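Local coordinates for Alpha/beta hydrolase (Pseudomonas aeruginosa PAO1, PDB 4R1D), which probably hydrolyses lipids as a calcium-binding effector of the H2 type VI secretion system and is bound by Tli4, its probable immunity protein, at residues Leu155-Ile158 against Leu164-Trp167; Gly187-Glu192 against Ala548-Ile553; Pro146-Met151 against Phe202-Ala207. All coordinates share one frame; numbering follows the deposited sequence.

After strand 48-54 and several further elements the chain reaches helix 141-155, which carries one side of contact 3. Before that contact closes at strand 201-206, contact 1 opens and shuts within its loop: residues 155-158 and 164-167 meet across a short reversal. Contact 2 opens later in the same loop, at 187-192, but closes only at 548-553, after more than 350 residues; contacts 2 and 3 therefore cross, while contacts 1 and 2 lie in series. Together they tie helix 141-155, the edge strand of the parallel sheet, the excursion between them and the C-terminal helix 542-556. Contacts 1 and 3 also share one calcium ion.

Contact 1. Residues Leu155-Ile158 against Leu164-Trp167; sequences LDNI and LQAW. With CA (calcium ion), chain C.
Ile158 and Gln165 are joined by a nearly straight backbone hydrogen bond, Gln165 N to Ile158 O, of 2.9 Å with an angle of 169° at the hydrogen. The same carbonyl oxygen is approached from the preceding residue, Leu164 CA lying 3.5 Å from Ile158 O in a CA-H...O contact. Beside this pair the Gln165 side chain leans over the main chain of Asn157: its CB is 3.3 Å from Asn157 O, and its extended chain carries the terminal amide on past the carbonyl to the Asn157 side chain, with the two amide planes 88° apart. Water 1 spans the two chain runs, donating to Asn157 O at 2.8 Å and to Ala166 O at 2.9 Å. With the short strands 159-160 and 163-164 lying between the two segments, this pairing is consistent with the base of a small beta-hairpin that follows helix 141-155. Further out, Asn157 is steadied by that helix. Its CG sits beside its own backbone N (chi1 -69°), which turns the amide back to where ND2 donates to Arg153 O. The Ile158 side chain points away from 164-167 and packs on Leu194 and Ala197 of helix 191-197. One residue before Asn157, Asp156 grips the calcium ion with both carboxylate oxygens, OD1 at 2.5 Å and OD2 at 2.6 Å from the metal; waters 2 and 3, Glu152, Phe202 and Asp203 complete the site.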
loop_
_atom_site.group_PDB
_atom_site.type_symbol
_atom_site.label_atom_id
_atom_site.label_comp_id
_atom_site.label_asym_id
_atom_site.label_seq_id
_atom_site.Cartn_x
_atom_site.Cartn_y
_atom_site.Cartn_z
ATOM N N LEU A 155 1.197 12.032 27.413
ATOM C CA LEU A 155 0.804 13.429 27.195
ATOM C C LEU A 155 -0.422 13.837 28.018
ATOM O O LEU A 155 -0.665 15.029 28.237
ATOM C CB LEU A 155 0.608 13.723 25.704
ATOM C CG LEU A 155 1.887 13.590 24.864
ATOM C CD1 LEU A 155 1.567 13.532 23.371
ATOM C CD2 LEU A 155 2.866 14.731 25.161
ATOM N N ASP A 156 -1.181 12.842 28.469
ATOM C CA ASP A 156 -2.346 13.058 29.325
ATOM C C ASP A 156 -1.935 13.117 30.796
ATOM O O ASP A 156 -2.762 13.367 31.674
ATOM C CB ASP A 156 -3.370 11.927 29.143
ATOM C CG ASP A 156 -4.176 12.061 27.865
ATOM O OD1 ASP A 156 -4.054 13.113 27.199
ATOM O OD2 ASP A 156 -4.942 11.114 27.523
ATOM N N ASN A 157 -0.655 12.884 31.063
ATOM C CA ASN A 157 -0.155 12.819 32.427
ATOM C C ASN A 157 1.203 13.496 32.600
ATOM O O ASN A 157 2.170 12.841 32.967
ATOM C CB ASN A 157 -0.073 11.359 32.876
ATOM C CG ASN A 157 -1.448 10.729 33.041
ATOM O OD1 ASN A 157 -2.117 10.934 34.058
ATOM N ND2 ASN A 157 -1.889 9.977 32.030
ATOM N N ILE A 158 1.263 14.801 32.342
ATOM C CA ILE A 158 2.531 15.531 32.446
ATOM C C ILE A 158 2.702 16.141 33.830
ATOM O O ILE A 158 3.713 15.919 34.504
ATOM C CB ILE A 158 2.652 16.644 31.378
ATOM C CG1 ILE A 158 2.295 16.094 29.997
ATOM C CG2 ILE A 158 4.066 17.235 31.372
ATOM C CD1 ILE A 158 2.490 17.089 28.841
ATOM N N LEU A 164 5.609 17.141 38.502
ATOM C CA LEU A 164 5.845 16.383 37.283
ATOM C C LEU A 164 5.599 14.905 37.535
ATOM O O LEU A 164 6.077 14.343 38.517
ATOM C CB LEU A 164 7.279 16.576 36.815
ATOM C CG LEU A 164 7.647 17.985 36.368
ATOM C CD1 LEU A 164 9.107 17.989 35.916
ATOM C CD2 LEU A 164 6.735 18.438 35.242
ATOM N N GLN A 165 4.874 14.268 36.624
ATOM C CA GLN A 165 4.550 12.863 36.771
ATOM C C GLN A 165 5.666 11.953 36.246
ATOM O O GLN A 165 6.701 12.425 35.768
ATOM C CB GLN A 165 3.208 12.568 36.091
ATOM C CG GLN A 165 2.058 13.361 36.702
ATOM C CD GLN A 165 0.693 12.962 36.146
ATOM O OE1 GLN A 165 0.252 11.820 36.294
ATOM N NE2 GLN A 165 0.022 13.906 35.509
ATOM N N ALA A 166 5.441 10.648 36.340
ATOM C CA ALA A 166 6.435 9.642 35.984
ATOM C C ALA A 166 6.979 9.849 34.586
ATOM O O ALA A 166 6.247 10.255 33.681
ATOM C CB ALA A 166 5.838 8.235 36.115
ATOM N N TRP A 167 8.266 9.556 34.431
ATOM C CA TRP A 167 8.977 9.669 33.157
ATOM C C TRP A 167 9.332 11.121 32.829
ATOM O O TRP A 167 10.504 11.444 32.579
ATOM C CB TRP A 167 8.194 9.005 32.014
ATOM C CG TRP A 167 9.058 8.735 30.810
ATOM C CD1 TRP A 167 9.845 7.638 30.588
ATOM C CD2 TRP A 167 9.245 9.598 29.685
ATOM N NE1 TRP A 167 10.503 7.762 29.380
ATOM C CE2 TRP A 167 10.147 8.957 28.809
ATOM C CE3 TRP A 167 8.721 10.844 29.324
ATOM C CZ2 TRP A 167 10.538 9.521 27.600
ATOM C CZ3 TRP A 167 9.111 11.404 28.122
ATOM C CH2 TRP A 167 10.014 10.743 27.274
HETATM CA CA CA C . -5.727 12.442 25.446
HETATM O O HOH W 1 3.340 10.284 33.340
HETATM O O HOH W 2 -7.886 11.116 25.904
HETATM O O HOH W 3 -7.098 14.263 26.774
#

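Contact 2. Residues Gly187-Glu192 against Ala548-Ile553; sequences GPIDEE and ALYGVI
The C-terminal helix 542-556 of this alpha/beta hydrolase meets the approach to helix 191-197 through Tyr550 and Ile553, which receive Gly187 and Ile189. At the polar end the Tyr550 hydroxyl donates to Gly187 O, with 2.6 Å between OH and O. The bond is bent at the acceptor: the C=O...OH angle is 143°, and the hydroxyl stands 30° from the carbonyl plane. Relative to the ring, Gly187 O lies at the edge and near the plane. The phenol reaches this glycine because CG is anti to the Tyr550 backbone N (chi1 173°), which carries the ring out from the helix to the loop. Lys554 also holds this loop, its NZ hydrogen-bonded to Pro188 O and more weakly to Gly187 O.

The apolar half of the contact belongs to Ile189, whose side chain and that of Tyr550 run past each other in opposite senses. Ile189 CD1 lies 3.6 Å from Tyr550 CD1 and 3.9 Å from Tyr550 CA, so the methyl sits where the ring leaves the helix. Ile553, one turn onward, crosses Ile189 at about a right angle; Ile189 CD1 is 4.0 Å from Ile553 CB, while Ile553 CG2 lies 4.0 Å from Ile189 CG1.

Around this contact, Trp546 stacks on the Tyr550 ring, and helix 191-197, N-capped by Asp190 through OD1 and Glu193 N, sends Leu194 to touch both isoleucines. Elsewhere on helix 542-556, Leu549 meets helix 141-155, and Val552 packs on Ile251 and Val253 of strand 250-255 in the parallel sheet.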
loop_
_atom_site.group_PDB
_atom_site.type_symbol
_atom_site.label_atom_id
_atom_site.label_comp_id
_atom_site.label_asym_id
_atom_site.label_seq_id
_atom_site.Cartn_x
_atom_site.Cartn_y
_atom_site.Cartn_z
ATOM N N GLY A 187 18.045 22.104 23.221
ATOM C CA GLY A 187 18.500 21.803 24.566
ATOM C C GLY A 187 17.529 20.886 25.273
ATOM O O GLY A 187 16.511 20.501 24.702
ATOM N N PRO A 188 17.836 20.525 26.523
ATOM C CA PRO A 188 16.964 19.610 27.264
ATOM C C PRO A 188 15.613 20.247 27.532
ATOM O O PRO A 188 15.492 21.473 27.512
ATOM C CB PRO A 188 17.711 19.413 28.587
ATOM C CG PRO A 188 18.557 20.634 28.724
ATOM C CD PRO A 188 18.992 20.957 27.328
ATOM N N ILE A 189 14.607 19.410 27.765
ATOM C CA ILE A 189 13.318 19.875 28.239
ATOM C C ILE A 189 13.518 20.409 29.658
ATOM O O ILE A 189 14.296 19.839 30.430
ATOM C CB ILE A 189 12.307 18.716 28.260
ATOM C CG1 ILE A 189 11.886 18.347 26.833
ATOM C CG2 ILE A 189 11.090 19.063 29.095
ATOM C CD1 ILE A 189 11.252 16.954 26.711
ATOM N N ASP A 190 12.848 21.507 29.983
ATOM C CA ASP A 190 12.901 22.045 31.338
ATOM C C ASP A 190 11.522 22.093 31.982
ATOM O O ASP A 190 10.512 21.771 31.349
ATOM C CB ASP A 190 13.625 23.408 31.402
ATOM C CG ASP A 190 12.848 24.543 30.753
ATOM O OD1 ASP A 190 11.597 24.500 30.676
ATOM O OD2 ASP A 190 13.504 25.520 30.326
ATOM N N GLU A 191 11.480 22.489 33.252
ATOM C CA GLU A 191 10.238 22.420 34.014
ATOM C C GLU A 191 9.192 23.404 33.489
ATOM O O GLU A 191 8.000 23.096 33.456
ATOM C CB GLU A 191 10.502 22.667 35.509
ATOM C CG GLU A 191 9.283 22.413 36.386
ATOM C CD GLU A 191 9.550 22.649 37.855
ATOM O OE1 GLU A 191 10.726 22.859 38.235
ATOM O OE2 GLU A 191 8.577 22.623 38.632
ATOM N N GLU A 192 9.639 24.596 33.094
ATOM C CA GLU A 192 8.776 25.563 32.399
ATOM C C GLU A 192 8.015 24.942 31.255
ATOM O O GLU A 192 6.804 25.110 31.118
ATOM C CB GLU A 192 9.634 26.594 31.694
ATOM C CG GLU A 192 9.415 27.911 32.176
ATOM C CD GLU A 192 9.835 27.935 33.568
ATOM O OE1 GLU A 192 8.947 27.838 34.428
ATOM O OE2 GLU A 192 11.061 27.993 33.777
ATOM N N ALA A 548 10.249 11.149 20.020
ATOM C CA ALA A 548 8.908 11.598 19.651
ATOM C C ALA A 548 8.300 12.498 20.729
ATOM O O ALA A 548 7.818 13.595 20.443
ATOM C CB ALA A 548 8.001 10.409 19.387
ATOM N N LEU A 549 8.322 12.037 21.973
ATOM C CA LEU A 549 7.745 12.830 23.049
ATOM C C LEU A 549 8.514 14.134 23.249
ATOM O O LEU A 549 7.924 15.185 23.483
ATOM C CB LEU A 549 7.685 12.012 24.337
ATOM C CG LEU A 549 6.639 10.893 24.273
ATOM C CD1 LEU A 549 6.918 9.874 25.336
ATOM C CD2 LEU A 549 5.224 11.486 24.411
ATOM N N TYR A 550 9.839 14.060 23.148
ATOM C CA TYR A 550 10.673 15.253 23.214
ATOM C C TYR A 550 10.262 16.258 22.136
ATOM O O TYR A 550 10.077 17.440 22.416
ATOM C CB TYR A 550 12.149 14.871 23.034
ATOM C CG TYR A 550 13.073 16.046 22.920
ATOM C CD1 TYR A 550 13.637 16.621 24.053
ATOM C CD2 TYR A 550 13.407 16.576 21.676
ATOM C CE1 TYR A 550 14.504 17.705 23.954
ATOM C CE2 TYR A 550 14.274 17.666 21.569
ATOM C CZ TYR A 550 14.814 18.219 22.710
ATOM O OH TYR A 550 15.656 19.294 22.607
ATOM N N GLY A 551 10.114 15.788 20.898
ATOM C CA GLY A 551 9.677 16.658 19.824
ATOM C C GLY A 551 8.335 17.324 20.121
ATOM O O GLY A 551 8.156 18.525 19.919
ATOM N N VAL A 552 7.387 16.543 20.623
ATOM C CA VAL A 552 6.053 17.080 20.885
ATOM C C VAL A 552 6.102 18.192 21.929
ATOM O O VAL A 552 5.474 19.252 21.758
ATOM C CB VAL A 552 5.086 15.978 21.310
ATOM C CG1 VAL A 552 3.776 16.572 21.855
ATOM C CG2 VAL A 552 4.820 15.052 20.121
ATOM N N ILE A 553 6.854 17.955 23.000
ATOM C CA ILE A 553 7.010 18.969 24.038
ATOM C C ILE A 553 7.646 20.258 23.499
ATOM O O ILE A 553 7.150 21.364 23.752
ATOM C CB ILE A 553 7.822 18.461 25.230
ATOM C CG1 ILE A 553 7.071 17.326 25.943
ATOM C CG2 ILE A 553 8.121 19.636 26.190
ATOM C CD1 ILE A 553 5.654 17.722 26.424
#

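Contact 3. Residues Pro146-Met151 against Phe202-Ala207; sequences PVMGLM and FDVWCA. With CA (calcium ion), chain C.
Met148 and Val204 form the centre of an apolar interface in which a helix lies along a beta-strand. Their side chains meet at a slant, with Met148 CG 3.9 Å from Val204 CG1. The two methyls of Val204 divide the helix surface between them: CG1 takes the Met148 chain, whereas CG2 lies 4.1 Å from Met151 CB, one turn further on, and 3.8 Å from Met148 O. At the far end of Met148 the sulfur meets Cys206: SD is 3.9 Å from both Cys206 CB and Cys206 SG, and a bend at chi3 (-67°) brings Met148 CE within 4.1 Å of the same SG. No hydrogen bond links the two segments.

Metal coordination on the strand side is provided by Phe202 and Asp203. Phe202 binds the calcium ion through its carbonyl O at 2.4 Å, and Asp203 through OD1 at 2.5 Å. Glu152, the residue after Met151, uses OE2 on the same metal and accepts a hydrogen bond from Val204 N at OE1, so one carboxylate joins helix, ion and strand. With the Asp156 carboxylate and two waters the calcium has seven ligands.

The short axes of helix 146-151 and strand 202-206 run nearly antiparallel, at 162°, and approach to 8.4 Å. Helix 141-155 thus covers strand 201-206, an outermost strand of the central parallel sheet of the alpha/beta hydrolase fold, which pairs with strand 48-54. While Val204 faces this helix, Trp205 points away from it and packs against Tyr225 and Val230 of helix 215-238; Met151 reaches Leu549 of helix 542-556.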
loop_
_atom_site.group_PDB
_atom_site.type_symbol
_atom_site.label_atom_id
_atom_site.label_comp_id
_atom_site.label_asym_id
_atom_site.label_seq_id
_atom_site.Cartn_x
_atom_site.Cartn_y
_atom_site.Cartn_z
ATOM N N PRO A 146 1.215 0.349 20.279
ATOM C CA PRO A 146 1.941 0.677 21.516
ATOM C C PRO A 146 2.412 2.132 21.576
ATOM O O PRO A 146 2.207 2.781 22.595
ATOM C CB PRO A 146 3.130 -0.297 21.506
ATOM C CG PRO A 146 2.656 -1.463 20.684
ATOM C CD PRO A 146 1.771 -0.839 19.609
ATOM N N VAL A 147 3.018 2.665 20.521
ATOM C CA VAL A 147 3.523 4.034 20.624
ATOM C C VAL A 147 2.396 5.068 20.641
ATOM O O VAL A 147 2.493 6.099 21.305
ATOM C CB VAL A 147 4.555 4.360 19.522
ATOM C CG1 VAL A 147 3.885 4.437 18.149
ATOM C CG2 VAL A 147 5.301 5.659 19.851
ATOM N N MET A 148 1.308 4.776 19.936
ATOM C CA MET A 148 0.175 5.674 19.976
ATOM C C MET A 148 -0.416 5.716 21.389
ATOM O O MET A 148 -0.773 6.774 21.886
ATOM C CB MET A 148 -0.871 5.285 18.933
ATOM C CG MET A 148 -0.432 5.680 17.514
ATOM S SD MET A 148 -1.788 5.523 16.314
ATOM C CE MET A 148 -2.041 3.744 16.293
ATOM N N GLY A 149 -0.487 4.560 22.036
ATOM C CA GLY A 149 -1.061 4.491 23.366
ATOM C C GLY A 149 -0.121 5.086 24.396
ATOM O O GLY A 149 -0.557 5.667 25.392
ATOM N N LEU A 150 1.177 4.937 24.162
ATOM C CA LEU A 150 2.183 5.512 25.076
ATOM C C LEU A 150 2.141 7.036 25.066
ATOM O O LEU A 150 2.156 7.686 26.118
ATOM C CB LEU A 150 3.584 5.035 24.688
ATOM C CG LEU A 150 4.717 5.676 25.498
ATOM C CD1 LEU A 150 4.585 5.280 26.961
ATOM C CD2 LEU A 150 6.076 5.250 24.961
ATOM N N MET A 151 2.135 7.615 23.869
ATOM C CA MET A 151 2.070 9.056 23.743
ATOM C C MET A 151 0.783 9.571 24.376
ATOM O O MET A 151 0.763 10.614 25.036
ATOM C CB MET A 151 2.154 9.469 22.270
ATOM C CG MET A 151 3.505 9.200 21.648
ATOM S SD MET A 151 3.683 9.982 20.020
ATOM C CE MET A 151 2.465 9.070 19.027
ATOM N N PHE A 202 -3.698 16.658 24.756
ATOM C CA PHE A 202 -3.224 15.992 23.555
ATOM C C PHE A 202 -4.079 14.761 23.333
ATOM O O PHE A 202 -4.413 14.064 24.281
ATOM C CB PHE A 202 -1.767 15.573 23.712
ATOM C CG PHE A 202 -0.828 16.716 23.977
ATOM C CD1 PHE A 202 -0.145 17.326 22.934
ATOM C CD2 PHE A 202 -0.630 17.186 25.270
ATOM C CE1 PHE A 202 0.724 18.379 23.177
ATOM C CE2 PHE A 202 0.239 18.245 25.517
ATOM C CZ PHE A 202 0.918 18.834 24.472
ATOM N N ASP A 203 -4.439 14.508 22.083
ATOM C CA ASP A 203 -5.122 13.275 21.686
ATOM C C ASP A 203 -4.441 12.760 20.420
ATOM O O ASP A 203 -4.198 13.537 19.495
ATOM C CB ASP A 203 -6.579 13.555 21.326
ATOM C CG ASP A 203 -7.462 13.815 22.536
ATOM O OD1 ASP A 203 -7.165 13.314 23.639
ATOM O OD2 ASP A 203 -8.489 14.506 22.364
ATOM N N VAL A 204 -4.155 11.465 20.369
ATOM C CA VAL A 204 -3.484 10.893 19.195
ATOM C C VAL A 204 -4.505 10.344 18.202
ATOM O O VAL A 204 -5.291 9.462 18.546
ATOM C CB VAL A 204 -2.542 9.748 19.591
ATOM C CG1 VAL A 204 -1.839 9.182 18.350
ATOM C CG2 VAL A 204 -1.501 10.234 20.634
ATOM N N TRP A 205 -4.464 10.857 16.973
ATOM C CA TRP A 205 -5.339 10.406 15.897
ATOM C C TRP A 205 -4.466 9.724 14.856
ATOM O O TRP A 205 -3.319 10.109 14.668
ATOM C CB TRP A 205 -6.059 11.594 15.260
ATOM C CG TRP A 205 -7.023 12.247 16.196
ATOM C CD1 TRP A 205 -6.717 13.079 17.234
ATOM C CD2 TRP A 205 -8.454 12.127 16.181
ATOM N NE1 TRP A 205 -7.872 13.491 17.863
ATOM C CE2 TRP A 205 -8.949 12.912 17.242
ATOM C CE3 TRP A 205 -9.361 11.428 15.375
ATOM C CZ2 TRP A 205 -10.314 13.028 17.515
ATOM C CZ3 TRP A 205 -10.718 11.540 15.647
ATOM C CH2 TRP A 205 -11.180 12.329 16.716
ATOM N N CYS A 206 -5.007 8.713 14.190
ATOM C CA CYS A 206 -4.202 7.871 13.311
ATOM C C CYS A 206 -4.542 8.109 11.846
ATOM O O CYS A 206 -5.601 7.686 11.373
ATOM C CB CYS A 206 -4.435 6.406 13.643
ATOM S SG CYS A 206 -3.342 5.267 12.750
ATOM N N ALA A 207 -3.638 8.776 11.138
ATOM C CA ALA A 207 -3.865 9.109 9.737
ATOM C C ALA A 207 -3.358 8.025 8.800
ATOM O O ALA A 207 -2.443 8.251 8.005
ATOM C CB ALA A 207 -3.220 10.448 9.398
HETATM CA CA CA C . -5.727 12.442 25.446
HETATM O O HOH W 2 -7.886 11.116 25.904
HETATM O O HOH W 3 -7.098 14.263 26.774
#